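Local coordinates for oligopeptide-binding protein oppA (Lactococcus lactis, PDB 3DRF) that binds oligopeptides in a voluminous cavity and serves as the receptor of the OppABCDF ABC transporter, which takes them up, at residues A[46-51]-A[207-212]; A[222-227]-A[246-251]. One frame throughout, in Å; residues are numbered along the deposited sequence.

How the contacts relate
Contacts 1 and 2 lie in series along the chain, 46-51 with 207-212 closing before 222-227 with 246-251 opens, and their centres are about 21 Å apart. Both attach to one five-stranded mixed sheet. Segment 46-51 follows strand 34-40 of that sheet, 207-212 leads towards its edge strand 224-230, on which 222-227 lies, and 246-251 links strands 234-239 and 252-258. The two contacts touch where W49 CZ2 packs 3.7 Å from P226 CB. W49, which does not touch 207-212, also packs on I235 and Y237 of strand 234-239, the neighbour of strand 224-230. In this solute-binding protein the two contacts thus fasten loops and an edge strand around the same sheet.

Contact 1 of 2, residues A[46-51]-A[207-212]; sequences KAQWLS and DLASSP
Q48 and A209 mark the nearest backbone approach, 7.0 Å between their CA atoms, where an irregular run of chain passes the type I beta turn from L208 to S211. Inside the turn S211 N bonds to L208 O. Q48 puts its carboxamide at the turn: CG stands anti to the backbone N (chi1 180°) and the chain then bends at chi2, which brings NE2 to 3.1 Å from A209 O. The other end of the amide is turned back on its own segment, where OE1 takes the L50 N-H on a lone pair in the carbonyl plane at 3.0 Å, with an N-H...O angle of 158°. Both segments lie in loops of a periplasmic-binding-protein fold, one between strand 34-40 and helix 57-62, the other between helix 197-200 and strand 224-230. T214, just past the turn, has its OG1 bonded to both Q48 NE2 and L208 O. Without the carboxamide, as with an alanine here, the L50 N-H would probably lose its acceptor and T214 OG1 its amide partner. Beside this polar group the leucines meet through methyls, L50 CD1 lying 3.7 Å from L208 CD2. The two leucine side chains are set roughly perpendicular, and L200 of helix 197-200 touches both.

Contact 2 of 2, residues A[222-227]-A[246-251]; sequences GPFKPE and EKPKLN
F224 and P248 bring the edge strand 224-230 of the five-stranded mixed sheet against the connection between strands 234-239 and 252-258, part of the periplasmic-binding-protein fold. The segments come nearest at P223 and P248, whose CA atoms are 6.7 Å apart, and they bury 198 Å² between them. No hydrogen bond crosses, so the contact rests on apolar packing.

The ring contact is a CH-pi interaction. P248 CG lies over one face of the F224 ring, 4.2 Å from its centroid and 29° off the ring normal, a displacement towards the CE2-CZ edge rather than a position over the middle. The two side chains run antiparallel alongside one another, and the closest approach is 3.4 Å, from P248 CB to F224 CZ. The first torsion of F224 explains the reach: with CG anti to the carbonyl carbon (chi1 -66°), the ring extends from the strand towards the proline.

Further van der Waals contacts involve the P223 backbone and L250. P223 takes part through its carbonyl, with P223 O lying 3.9 Å from P248 CG. W565 of helix 564-567 touches both P223 and F224, and Y237 of the neighbouring strand also packs on F224, which is buried. L250 engages the F224 ring from a different direction than P248, at the edge and near the ring plane, where L250 CB stands 4.2 Å from F224 CZ.

Contact 1 of 2, residues A[46-51]-A[207-212]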
ATOM      1  N   LYS A  46     -14.332  -3.090   2.516  1.00  9.81           N
ATOM      2  CA  LYS A  46     -14.237  -4.260   1.622  1.00 10.16           C
ATOM      3  C   LYS A  46     -13.563  -5.359   2.429  1.00  8.96           C
ATOM      4  O   LYS A  46     -12.373  -5.490   2.463  1.00  8.84           O
ATOM      5  CB  LYS A  46     -13.422  -3.934   0.372  1.00 11.73           C
ATOM      6  CG  LYS A  46     -14.118  -3.005  -0.540  1.00 14.92           C
ATOM      7  CD  LYS A  46     -13.247  -2.730  -1.734  1.00 18.87           C
ATOM      8  CE  LYS A  46     -12.743  -4.029  -2.485  1.00 20.92           C
ATOM      9  NZ  LYS A  46     -13.826  -4.757  -3.027  1.00 23.62           N
ATOM     10  N   ALA A  47     -14.375  -6.144   3.115  1.00  8.63           N
ATOM     11  CA  ALA A  47     -13.847  -7.271   3.915  1.00  8.42           C
ATOM     12  C   ALA A  47     -13.200  -8.314   2.994  1.00  8.18           C
ATOM     13  O   ALA A  47     -13.804  -8.803   2.144  1.00  9.13           O
ATOM     14  CB  ALA A  47     -14.932  -7.957   4.738  1.00  9.49           C
ATOM     15  N   GLN A  48     -11.924  -8.535   3.224  1.00  7.27           N
ATOM     16  CA  GLN A  48     -11.145  -9.600   2.508  1.00  7.09           C
ATOM     17  C   GLN A  48     -10.026 -10.030   3.437  1.00  6.76           C
ATOM     18  O   GLN A  48      -9.097  -9.307   3.675  1.00  8.17           O
ATOM     19  CB  GLN A  48     -10.581  -9.075   1.173  1.00  6.67           C
ATOM     20  CG  GLN A  48      -9.753 -10.164   0.405  1.00  6.55           C
ATOM     21  CD  GLN A  48     -10.442 -11.545   0.459  1.00  5.79           C
ATOM     22  OE1 GLN A  48      -9.977 -12.435   1.069  1.00  6.32           O
ATOM     23  NE2 GLN A  48     -11.548 -11.669  -0.248  1.00  7.09           N
ATOM     24  N   TRP A  49     -10.169 -11.229   3.985  1.00  6.02           N
ATOM     25  CA  TRP A  49      -9.258 -11.677   5.045  1.00  5.87           C
ATOM     26  C   TRP A  49      -7.971 -12.305   4.531  1.00  5.60           C
ATOM     27  O   TRP A  49      -7.058 -12.529   5.268  1.00  5.94           O
ATOM     28  CB  TRP A  49     -10.030 -12.652   6.000  1.00  5.98           C
ATOM     29  CG  TRP A  49     -11.146 -11.890   6.783  1.00  6.06           C
ATOM     30  CD1 TRP A  49     -12.415 -11.697   6.384  1.00  6.80           C
ATOM     31  CD2 TRP A  49     -10.989 -11.201   8.029  1.00  5.95           C
ATOM     32  NE1 TRP A  49     -13.079 -10.948   7.330  1.00  6.61           N
ATOM     33  CE2 TRP A  49     -12.229 -10.643   8.352  1.00  6.59           C
ATOM     34  CE3 TRP A  49      -9.907 -11.026   8.930  1.00  6.66           C
ATOM     35  CZ2 TRP A  49     -12.450  -9.914   9.544  1.00  6.81           C
ATOM     36  CZ3 TRP A  49     -10.123 -10.271  10.088  1.00  6.87           C
ATOM     37  CH2 TRP A  49     -11.399  -9.722  10.377  1.00  7.52           C
ATOM     38  N   LEU A  50      -7.935 -12.545   3.225  1.00  5.74           N
ATOM     39  CA  LEU A  50      -6.706 -13.073   2.566  1.00  5.64           C
ATOM     40  C   LEU A  50      -5.886 -11.918   2.010  1.00  5.65           C
ATOM     41  O   LEU A  50      -6.325 -11.173   1.210  1.00  5.84           O
ATOM     42  CB  LEU A  50      -7.061 -14.034   1.402  1.00  5.98           C
ATOM     43  CG  LEU A  50      -7.897 -15.289   1.747  1.00  6.85           C
ATOM     44  CD1 LEU A  50      -8.026 -16.161   0.502  1.00  7.77           C
ATOM     45  CD2 LEU A  50      -7.258 -16.114   2.932  1.00  9.42           C
ATOM     46  N   SER A  51      -4.672 -11.811   2.579  0.50  5.52           N
ATOM     47  CA  SER A  51      -3.764 -10.724   2.188  0.50  6.04           C
ATOM     48  C   SER A  51      -3.595 -10.625   0.681  0.50  6.06           C
ATOM     49  O   SER A  51      -3.657  -9.534   0.112  0.50  6.01           O
ATOM     50  CB  SER A  51      -2.401 -10.911   2.859  0.50  6.13           C
ATOM     51  OG  SER A  51      -1.522  -9.835   2.613  0.60  6.73           O
ATOM     52  N   ASP A 207     -14.245 -17.786  -7.491  1.00  6.79           N
ATOM     53  CA  ASP A 207     -15.294 -17.425  -6.491  1.00  7.17           C
ATOM     54  C   ASP A 207     -14.672 -17.073  -5.095  1.00  7.12           C
ATOM     55  O   ASP A 207     -15.346 -16.709  -4.214  1.00  7.49           O
ATOM     56  CB  ASP A 207     -16.239 -18.639  -6.274  1.00  8.19           C
ATOM     57  CG  ASP A 207     -17.066 -19.049  -7.521  1.00 10.22           C
ATOM     58  OD1 ASP A 207     -17.265 -18.210  -8.319  1.00 10.12           O
ATOM     59  OD2 ASP A 207     -17.475 -20.210  -7.529  1.00 13.02           O
ATOM     60  N   LEU A 208     -13.376 -17.230  -4.959  1.00  6.57           N
ATOM     61  CA  LEU A 208     -12.792 -17.141  -3.607  1.00  6.38           C
ATOM     62  C   LEU A 208     -12.890 -15.764  -2.957  1.00  6.76           C
ATOM     63  O   LEU A 208     -13.223 -15.675  -1.838  1.00  6.60           O
ATOM     64  CB  LEU A 208     -11.333 -17.643  -3.609  1.00  6.65           C
ATOM     65  CG  LEU A 208     -10.686 -17.732  -2.197  1.00  7.02           C
ATOM     66  CD1 LEU A 208     -11.438 -18.728  -1.279  1.00  7.74           C
ATOM     67  CD2 LEU A 208      -9.189 -18.146  -2.338  1.00  7.65           C
ATOM     68  N   ALA A 209     -12.660 -14.722  -3.726  1.00  6.69           N
ATOM     69  CA  ALA A 209     -12.687 -13.347  -3.172  1.00  7.36           C
ATOM     70  C   ALA A 209     -14.077 -12.952  -2.702  1.00  7.69           C
ATOM     71  O   ALA A 209     -14.191 -12.135  -1.818  1.00  8.30           O
ATOM     72  CB  ALA A 209     -12.192 -12.354  -4.237  1.00  7.74           C
ATOM     73  N   SER A 210     -15.108 -13.477  -3.363  0.50  7.78           N
ATOM     74  CA  SER A 210     -16.492 -13.134  -3.002  0.50  7.83           C
ATOM     75  C   SER A 210     -17.173 -14.189  -2.123  0.50  7.88           C
ATOM     76  O   SER A 210     -18.362 -14.072  -1.814  0.50  8.34           O
ATOM     77  CB  SER A 210     -17.329 -12.915  -4.264  0.50  8.31           C
ATOM     78  OG  SER A 210     -17.409 -14.102  -5.030  0.50  7.76           O
ATOM     79  N   SER A 211     -16.440 -15.217  -1.746  1.00  7.72           N
ATOM     80  CA  SER A 211     -17.010 -16.246  -0.881  1.00  7.55           C
ATOM     81  C   SER A 211     -17.228 -15.709   0.564  1.00  7.71           C
ATOM     82  O   SER A 211     -16.418 -14.974   1.057  1.00  7.25           O
ATOM     83  CB  SER A 211     -16.037 -17.464  -0.813  1.00  7.81           C
ATOM     84  OG  SER A 211     -16.466 -18.430   0.184  1.00  7.91           O
ATOM     85  N   PRO A 212     -18.279 -16.167   1.255  1.00  7.98           N
ATOM     86  CA  PRO A 212     -18.410 -15.833   2.682  1.00  8.52           C
ATOM     87  C   PRO A 212     -17.144 -16.266   3.456  1.00  7.86           C
ATOM     88  O   PRO A 212     -16.762 -15.648   4.379  1.00  7.83           O
ATOM     89  CB  PRO A 212     -19.620 -16.679   3.127  1.00  8.81           C
ATOM     90  CG  PRO A 212     -20.482 -16.793   1.873  1.00 10.16           C
ATOM     91  CD  PRO A 212     -19.452 -16.933   0.750  1.00  8.71           C
TER

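Contact 2 of 2, residues A[222-227]-A[246-251]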
ATOM      1  N   GLY A 222      -5.267 -14.644  14.821  1.00  7.46           N
ATOM      2  CA  GLY A 222      -4.876 -13.601  15.753  1.00  7.47           C
ATOM      3  C   GLY A 222      -5.538 -13.707  17.143  1.00  7.96           C
ATOM      4  O   GLY A 222      -6.250 -14.614  17.433  1.00  8.30           O
ATOM      5  N   PRO A 223      -5.285 -12.703  17.986  1.00  8.13           N
ATOM      6  CA  PRO A 223      -5.790 -12.769  19.391  1.00  8.31           C
ATOM      7  C   PRO A 223      -7.315 -12.664  19.467  1.00  8.26           C
ATOM      8  O   PRO A 223      -7.880 -13.160  20.431  1.00  8.64           O
ATOM      9  CB  PRO A 223      -5.073 -11.588  20.107  1.00  8.77           C
ATOM     10  CG  PRO A 223      -4.543 -10.700  18.969  1.00  9.61           C
ATOM     11  CD  PRO A 223      -4.314 -11.611  17.761  1.00  8.76           C
ATOM     12  N   PHE A 224      -7.956 -12.081  18.481  1.00  8.13           N
ATOM     13  CA  PHE A 224      -9.412 -12.008  18.378  1.00  8.32           C
ATOM     14  C   PHE A 224      -9.855 -12.678  17.070  1.00  8.12           C
ATOM     15  O   PHE A 224      -9.115 -12.797  16.141  1.00  9.16           O
ATOM     16  CB  PHE A 224      -9.920 -10.538  18.368  1.00  8.52           C
ATOM     17  CG  PHE A 224      -9.678  -9.789  19.684  1.00  8.50           C
ATOM     18  CD1 PHE A 224     -10.687  -9.681  20.620  1.00  8.99           C
ATOM     19  CD2 PHE A 224      -8.444  -9.256  19.980  1.00  8.31           C
ATOM     20  CE1 PHE A 224     -10.467  -9.057  21.834  1.00  8.48           C
ATOM     21  CE2 PHE A 224      -8.187  -8.607  21.200  1.00 10.06           C
ATOM     22  CZ  PHE A 224      -9.220  -8.500  22.129  1.00  9.97           C
ATOM     23  N   LYS A 225     -11.060 -13.144  17.062  1.00  8.09           N
ATOM     24  CA  LYS A 225     -11.731 -13.628  15.854  1.00  8.53           C
ATOM     25  C   LYS A 225     -12.951 -12.782  15.567  1.00  7.95           C
ATOM     26  O   LYS A 225     -13.578 -12.273  16.469  1.00  8.40           O
ATOM     27  CB  LYS A 225     -12.110 -15.099  16.016  1.00  8.94           C
ATOM     28  CG  LYS A 225     -13.100 -15.371  17.132  1.00 10.17           C
ATOM     29  CD  LYS A 225     -13.450 -16.878  17.247  1.00 12.25           C
ATOM     30  CE  LYS A 225     -14.559 -17.056  18.305  1.00 13.32           C
ATOM     31  NZ  LYS A 225     -15.023 -18.470  18.349  1.00 15.24           N
ATOM     32  N   PRO A 226     -13.292 -12.635  14.293  1.00  8.14           N
ATOM     33  CA  PRO A 226     -14.463 -11.858  13.894  1.00  9.22           C
ATOM     34  C   PRO A 226     -15.726 -12.708  14.045  1.00 10.99           C
ATOM     35  O   PRO A 226     -16.014 -13.535  13.240  1.00 11.36           O
ATOM     36  CB  PRO A 226     -14.171 -11.552  12.400  1.00  8.86           C
ATOM     37  CG  PRO A 226     -13.348 -12.703  11.887  1.00  8.66           C
ATOM     38  CD  PRO A 226     -12.509 -13.133  13.107  1.00  8.28           C
ATOM     39  N   GLU A 227     -16.435 -12.503  15.151  0.50 11.90           N
ATOM     40  CA  GLU A 227     -17.664 -13.252  15.417  0.50 12.75           C
ATOM     41  C   GLU A 227     -18.761 -12.866  14.435  0.50 13.03           C
ATOM     42  O   GLU A 227     -19.558 -13.716  14.025  0.50 13.41           O
ATOM     43  CB  GLU A 227     -18.136 -13.025  16.854  0.50 13.13           C
ATOM     44  CG  GLU A 227     -19.420 -13.768  17.213  0.50 14.08           C
ATOM     45  CD  GLU A 227     -19.200 -15.258  17.459  0.50 15.82           C
ATOM     46  OE1 GLU A 227     -18.031 -15.703  17.495  0.50 14.60           O
ATOM     47  OE2 GLU A 227     -20.207 -15.984  17.625  0.50 18.28           O
ATOM     48  N   GLU A 246      -0.283 -14.233  24.157  1.00 14.85           N
ATOM     49  CA  GLU A 246      -0.799 -13.533  25.320  1.00 15.63           C
ATOM     50  C   GLU A 246      -2.317 -13.365  25.138  1.00 15.10           C
ATOM     51  O   GLU A 246      -2.752 -12.860  24.169  1.00 14.87           O
ATOM     52  CB  GLU A 246      -0.105 -12.159  25.434  1.00 16.50           C
ATOM     53  CG  GLU A 246       1.397 -12.245  25.706  1.00 20.01           C
ATOM     54  CD  GLU A 246       1.701 -12.834  27.069  1.00 23.95           C
ATOM     55  OE1 GLU A 246       1.083 -12.355  28.024  1.00 26.23           O
ATOM     56  OE2 GLU A 246       2.527 -13.767  27.150  1.00 27.27           O
ATOM     57  N   LYS A 247      -3.092 -13.814  26.079  1.00 15.05           N
ATOM     58  CA  LYS A 247      -4.516 -13.666  25.974  1.00 15.42           C
ATOM     59  C   LYS A 247      -4.967 -12.237  26.239  1.00 14.29           C
ATOM     60  O   LYS A 247      -4.479 -11.629  27.118  1.00 14.04           O
ATOM     61  CB  LYS A 247      -5.197 -14.594  26.957  1.00 16.60           C
ATOM     62  CG  LYS A 247      -4.741 -16.029  26.760  1.00 20.52           C
ATOM     63  CD  LYS A 247      -5.297 -16.553  25.445  1.00 24.91           C
ATOM     64  CE  LYS A 247      -4.935 -17.987  25.091  1.00 28.10           C
ATOM     65  NZ  LYS A 247      -6.064 -18.716  24.372  1.00 29.82           N
ATOM     66  N   PRO A 248      -5.901 -11.722  25.461  1.00 13.22           N
ATOM     67  CA  PRO A 248      -6.294 -10.331  25.624  1.00 13.23           C
ATOM     68  C   PRO A 248      -7.006 -10.046  26.941  1.00 13.76           C
ATOM     69  O   PRO A 248      -7.621 -10.875  27.534  1.00 13.66           O
ATOM     70  CB  PRO A 248      -7.244 -10.078  24.440  1.00 13.32           C
ATOM     71  CG  PRO A 248      -7.575 -11.356  23.911  1.00 14.58           C
ATOM     72  CD  PRO A 248      -6.566 -12.341  24.292  1.00 13.61           C
ATOM     73  N   LYS A 249      -6.875  -8.792  27.339  1.00 14.17           N
ATOM     74  CA  LYS A 249      -7.548  -8.259  28.531  1.00 14.91           C
ATOM     75  C   LYS A 249      -9.016  -7.970  28.202  1.00 14.06           C
ATOM     76  O   LYS A 249      -9.870  -8.148  29.052  1.00 14.75           O
ATOM     77  CB  LYS A 249      -6.817  -6.984  28.968  1.00 15.83           C
ATOM     78  CG  LYS A 249      -5.352  -7.193  29.476  1.00 18.93           C
ATOM     79  CD  LYS A 249      -4.721  -5.826  29.977  1.00 23.45           C
ATOM     80  CE  LYS A 249      -3.250  -5.944  30.317  1.00 26.11           C
ATOM     81  NZ  LYS A 249      -3.065  -6.652  31.589  1.00 28.32           N
ATOM     82  N   LEU A 250      -9.329  -7.544  26.999  1.00 13.24           N
ATOM     83  CA  LEU A 250     -10.674  -7.138  26.601  1.00 12.63           C
ATOM     84  C   LEU A 250     -11.639  -8.291  26.382  1.00 13.08           C
ATOM     85  O   LEU A 250     -11.213  -9.351  26.065  1.00 14.27           O
ATOM     86  CB  LEU A 250     -10.679  -6.286  25.327  1.00 12.52           C
ATOM     87  CG  LEU A 250      -9.943  -4.937  25.382  1.00 11.70           C
ATOM     88  CD1 LEU A 250      -9.621  -4.433  23.966  1.00 12.25           C
ATOM     89  CD2 LEU A 250     -10.762  -3.834  26.101  1.00 12.00           C
ATOM     90  N   ASN A 251     -12.909  -8.030  26.657  1.00 12.24           N
ATOM     91  CA  ASN A 251     -14.003  -8.902  26.272  1.00 12.37           C
ATOM     92  C   ASN A 251     -14.373  -8.792  24.803  1.00 11.88           C
ATOM     93  O   ASN A 251     -14.700  -9.780  24.225  1.00 11.92           O
ATOM     94  CB  ASN A 251     -15.229  -8.617  27.164  1.00 12.55           C
ATOM     95  CG  ASN A 251     -16.397  -9.552  26.892  1.00 13.05           C
ATOM     96  OD1 ASN A 251     -16.308 -10.725  27.096  1.00 14.15           O
ATOM     97  ND2 ASN A 251     -17.435  -9.011  26.392  1.00 13.14           N
TER